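Putative metallopeptidase (Shewanella baltica OS155, PDB 3IEH) probably acts as a zinc-dependent hydrolase of the M14 metallocarboxypeptidase family. Local coordinates at residues A[35-39]-A[90-95]; A[174-178]-A[248-252]. All blocks are in the same frame, centred on the assembly; numbering follows the deposited sequence.

Interaction 1 (A[35-39]-A[90-95])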
loop_
_atom_site.group_PDB
_atom_site.type_symbol
_atom_site.label_atom_id
_atom_site.label_comp_id
_atom_site.label_asym_id
_atom_site.label_seq_id
_atom_site.Cartn_x
_atom_site.Cartn_y
_atom_site.Cartn_z
ATOM N N GLU A 35 18.204 -0.906 2.692
ATOM C CA GLU A 35 17.375 -1.811 3.494
ATOM C C GLU A 35 17.088 -3.150 2.803
ATOM O O GLU A 35 17.109 -4.181 3.455
ATOM C CB GLU A 35 16.074 -1.129 3.948
ATOM C CG GLU A 35 16.311 -0.033 4.962
ATOM C CD GLU A 35 17.093 -0.527 6.184
ATOM O OE1 GLU A 35 16.857 -1.669 6.614
ATOM O OE2 GLU A 35 17.949 0.208 6.726
HETATM N N MSE A 36 16.861 -3.123 1.492
HETATM C CA MSE A 36 16.601 -4.325 0.697
HETATM C C MSE A 36 17.826 -5.218 0.629
HETATM O O MSE A 36 17.691 -6.440 0.677
HETATM C CB MSE A 36 16.219 -3.951 -0.744
HETATM C CG MSE A 36 14.934 -3.164 -0.928
HETATM SE SE MSE A 36 13.347 -4.102 -0.341
HETATM C CE MSE A 36 13.697 -4.077 1.535
ATOM N N THR A 37 19.008 -4.599 0.478
ATOM C CA THR A 37 20.282 -5.319 0.383
ATOM C C THR A 37 20.651 -5.919 1.738
ATOM O O THR A 37 21.129 -7.045 1.797
ATOM C CB THR A 37 21.442 -4.417 -0.128
ATOM O OG1 THR A 37 21.131 -3.931 -1.434
ATOM C CG2 THR A 37 22.753 -5.202 -0.236
ATOM N N ARG A 38 20.406 -5.174 2.820
ATOM C CA ARG A 38 20.656 -5.665 4.164
ATOM C C ARG A 38 19.708 -6.826 4.480
ATOM O O ARG A 38 20.084 -7.735 5.176
ATOM C CB ARG A 38 20.472 -4.537 5.191
ATOM C CG ARG A 38 20.428 -5.009 6.660
ATOM C CD ARG A 38 20.289 -3.858 7.665
ATOM N NE ARG A 38 18.904 -3.349 7.762
ATOM C CZ ARG A 38 17.901 -3.972 8.391
ATOM N NH1 ARG A 38 18.072 -5.153 8.978
ATOM N NH2 ARG A 38 16.702 -3.414 8.438
ATOM N N LEU A 39 18.472 -6.786 3.985
ATOM C CA LEU A 39 17.523 -7.851 4.278
ATOM C C LEU A 39 17.661 -9.076 3.361
ATOM O O LEU A 39 17.100 -10.120 3.644
ATOM C CB LEU A 39 16.083 -7.316 4.249
ATOM C CG LEU A 39 15.753 -6.365 5.396
ATOM C CD1 LEU A 39 14.510 -5.536 4.998
ATOM C CD2 LEU A 39 15.566 -7.128 6.758
ATOM N N LEU A 90 11.009 -1.100 7.637
ATOM C CA LEU A 90 12.109 -1.960 7.235
ATOM C C LEU A 90 13.345 -1.685 8.055
ATOM O O LEU A 90 14.087 -2.614 8.381
ATOM C CB LEU A 90 12.448 -1.788 5.754
ATOM C CG LEU A 90 11.346 -2.294 4.830
ATOM C CD1 LEU A 90 11.622 -1.851 3.376
ATOM C CD2 LEU A 90 11.150 -3.813 4.978
ATOM N N SER A 91 13.570 -0.415 8.379
ATOM C CA SER A 91 14.734 -0.025 9.155
ATOM C C SER A 91 14.683 -0.736 10.503
ATOM O O SER A 91 15.708 -1.080 11.066
ATOM C CB SER A 91 14.808 1.489 9.335
ATOM O OG SER A 91 13.852 1.932 10.274
ATOM N N GLU A 92 13.477 -0.996 10.988
ATOM C CA GLU A 92 13.297 -1.689 12.244
ATOM C C GLU A 92 13.194 -3.217 12.119
ATOM O O GLU A 92 12.949 -3.889 13.128
ATOM C CB GLU A 92 12.072 -1.132 12.966
ATOM C CG GLU A 92 12.253 0.316 13.428
ATOM C CD GLU A 92 11.119 0.808 14.332
ATOM O OE1 GLU A 92 9.960 0.342 14.166
ATOM O OE2 GLU A 92 11.393 1.676 15.201
ATOM N N ALA A 93 13.413 -3.766 10.921
ATOM C CA ALA A 93 13.278 -5.199 10.678
ATOM C C ALA A 93 14.600 -5.919 10.490
ATOM O O ALA A 93 15.580 -5.319 10.059
ATOM C CB ALA A 93 12.430 -5.420 9.457
ATOM N N SER A 94 14.602 -7.224 10.785
ATOM C CA SER A 94 15.764 -8.103 10.522
ATOM C C SER A 94 15.346 -9.231 9.593
ATOM O O SER A 94 14.153 -9.493 9.426
ATOM C CB SER A 94 16.323 -8.711 11.810
ATOM O OG SER A 94 15.467 -9.715 12.312
ATOM N N ALA A 95 16.326 -9.908 8.998
ATOM C CA ALA A 95 16.037 -11.066 8.153
ATOM C C ALA A 95 15.308 -12.162 8.961
ATOM O O ALA A 95 14.662 -13.040 8.381
ATOM C CB ALA A 95 17.300 -11.602 7.502
#
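The guanidinium of R38 meets the carbonyl oxygen of A93 end-on, NH1 and NH2 both donating to that single acceptor. NH1 lies 2.7 Å from A93 O at an N-H...O angle of 143°, and the oxygen sits in the guanidinium plane. CG of R38 stands anti to the backbone N (chi1 168°), and a bend at chi3 turns the head toward the loop.

A salt bridge within helix 25-39 holds the adjoining NE/NH2 edge: R38 NH2, common to both partners, is 2.5 Å from E35 OE1, and NE also donates to this oxygen, at 2.9 Å. An alanine here offers no carboxylate, so the R38 guanidinium would probably be left without its charge mate and freer to turn away from A93 O. The carboxylate also rests against the backbone of S91, E35 OE1 lying 3.7 Å from S91 CA.

Apolar contacts accompany the polar ones. The selenomethionine M36 brings CE to 3.6 Å from L90 CD1, while L39 divides its branches: CD1 is 3.8 Å from L90 CD2, and CD2 is 3.5 Å from S94 C. Outside the segments, L39 also touches F98.

Helix 25-39 is thus joined near its C-terminal end to the last turn of helix 81-91 and the loop beyond. A93 lies in that loop, its carbonyl taking both R38 N-H groups, and the carboxylate probably balances the arginine's charge beside it.

Interaction 2 (A[174-178]-A[248-252])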
loop_
_atom_site.group_PDB
_atom_site.type_symbol
_atom_site.label_atom_id
_atom_site.label_comp_id
_atom_site.label_asym_id
_atom_site.label_seq_id
_atom_site.Cartn_x
_atom_site.Cartn_y
_atom_site.Cartn_z
ATOM N N LEU A 174 -7.658 14.910 2.012
ATOM C CA LEU A 174 -8.822 15.662 2.405
ATOM C C LEU A 174 -9.275 15.342 3.822
ATOM O O LEU A 174 -10.293 15.869 4.266
ATOM C CB LEU A 174 -9.964 15.392 1.439
ATOM C CG LEU A 174 -9.716 15.913 0.016
ATOM C CD1 LEU A 174 -10.915 15.587 -0.870
ATOM C CD2 LEU A 174 -9.415 17.419 0.001
ATOM N N SER A 175 -8.522 14.517 4.552
ATOM C CA SER A 175 -8.975 14.068 5.869
ATOM C C SER A 175 -8.012 14.323 7.022
ATOM O O SER A 175 -6.793 14.218 6.876
ATOM C CB SER A 175 -9.289 12.566 5.817
ATOM O OG SER A 175 -9.843 12.114 7.065
ATOM N N ARG A 176 -8.586 14.654 8.178
ATOM C CA ARG A 176 -7.829 14.701 9.426
ATOM C C ARG A 176 -8.068 13.430 10.285
ATOM O O ARG A 176 -7.457 13.264 11.331
ATOM C CB ARG A 176 -8.127 15.983 10.188
ATOM C CG ARG A 176 -9.540 16.128 10.667
ATOM C CD ARG A 176 -9.682 17.405 11.508
ATOM N NE ARG A 176 -8.893 17.320 12.733
ATOM C CZ ARG A 176 -9.223 16.597 13.805
ATOM N NH1 ARG A 176 -10.348 15.882 13.842
ATOM N NH2 ARG A 176 -8.409 16.590 14.859
ATOM N N GLU A 177 -8.906 12.515 9.786
ATOM C CA GLU A 177 -9.341 11.323 10.520
ATOM C C GLU A 177 -8.917 10.051 9.791
ATOM O O GLU A 177 -9.041 9.982 8.573
ATOM C CB GLU A 177 -10.874 11.325 10.620
ATOM C CG GLU A 177 -11.433 12.432 11.476
ATOM C CD GLU A 177 -12.953 12.455 11.502
ATOM O OE1 GLU A 177 -13.568 11.998 10.534
ATOM O OE2 GLU A 177 -13.537 12.940 12.492
ATOM N N ALA A 178 -8.439 9.051 10.516
ATOM C CA ALA A 178 -7.978 7.798 9.874
ATOM C C ALA A 178 -9.155 6.867 9.535
ATOM O O ALA A 178 -10.232 6.969 10.124
ATOM C CB ALA A 178 -6.987 7.068 10.780
ATOM N N PRO A 248 -4.567 10.103 7.692
ATOM C CA PRO A 248 -5.001 11.441 7.290
ATOM C C PRO A 248 -3.853 12.381 6.965
ATOM O O PRO A 248 -3.080 12.747 7.867
ATOM C CB PRO A 248 -5.770 11.933 8.523
ATOM C CG PRO A 248 -5.141 11.183 9.680
ATOM C CD PRO A 248 -4.693 9.865 9.138
ATOM N N ALA A 249 -3.796 12.849 5.718
ATOM C CA ALA A 249 -2.651 13.633 5.252
ATOM C C ALA A 249 -2.711 15.109 5.662
ATOM O O ALA A 249 -1.834 15.894 5.279
ATOM C CB ALA A 249 -2.470 13.486 3.729
ATOM N N LEU A 250 -3.748 15.480 6.421
ATOM C CA LEU A 250 -3.846 16.823 7.062
ATOM C C LEU A 250 -3.145 16.829 8.429
ATOM O O LEU A 250 -3.013 17.864 9.046
ATOM C CB LEU A 250 -5.313 17.289 7.229
ATOM C CG LEU A 250 -6.129 17.574 5.958
ATOM C CD1 LEU A 250 -7.612 17.935 6.302
ATOM C CD2 LEU A 250 -5.448 18.684 5.107
ATOM N N GLN A 251 -2.721 15.670 8.905
ATOM C CA GLN A 251 -1.970 15.568 10.146
ATOM C C GLN A 251 -0.471 15.614 9.839
ATOM O O GLN A 251 -0.031 15.564 8.680
ATOM C CB GLN A 251 -2.300 14.241 10.870
ATOM C CG GLN A 251 -3.773 14.033 11.278
ATOM C CD GLN A 251 -4.291 15.035 12.305
ATOM O OE1 GLN A 251 -3.507 15.789 12.866
ATOM N NE2 GLN A 251 -5.623 15.045 12.554
ATOM N N ASN A 252 0.303 15.663 10.908
ATOM C CA ASN A 252 1.752 15.674 10.877
ATOM C C ASN A 252 2.370 14.492 10.108
ATOM O O ASN A 252 2.062 13.321 10.343
ATOM C CB ASN A 252 2.298 15.720 12.307
ATOM C CG ASN A 252 3.806 15.679 12.351
ATOM O OD1 ASN A 252 4.433 14.621 12.161
ATOM N ND2 ASN A 252 4.411 16.836 12.611
#
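Q251 reaches the backbone of R176 through its amide nitrogen: NE2 donates to R176 O over 2.8 Å, nearly straight at 174°. The donor lies in the carbonyl plane on a lone pair, and the acceptor lies in the amide plane. CG of Q251 sits beside its own backbone N, and a bend at chi2 (-64°) turns the amide toward the carbonyl. NE2 also lies over one face of the R176 guanidinium, with the two flat groups turned 71° apart. A weak backbone hydrogen bond runs from L250 N to S175 O at 3.3 Å. On the facing loop, S175 OG donates to E177 O.

The segment 248-252 contains a type I beta turn from P248 to Q251, closed by Q251 N to P248 O at 3.1 Å. It links central-sheet strand 242-248 to helix 253-271, and N252 occupies that helix's N-cap, its OD1 accepting from Q255 N.

Apolar contact is made largely against backbone. P248 CB packs 3.3 Å from R176 C, and its CD reaches A178 CB at 4.0 Å. L250 lays CB, CG and CD1 along the carbonyl of S175, with CD1 3.7 Å from S175 C.

Overall arrangement
Interactions 1 and 2 lie in series along the chain, 28 Å apart between centres and about 15 Å between nearest atoms, so they do not touch. Interaction 1 joins two helices away from the annotated sites. Interaction 2 joins loops leaving strands 165-172 and 242-248, neighbours in the mixed central sheet, and lies near the metal centre formed by H76, E79 and H170. Its A249 side chain is about 9 Å from the zinc ion and about 6 Å from the side chain of E79, while the side chain of A178 is about 6 Å from that of E246, the predicted proton donor/acceptor.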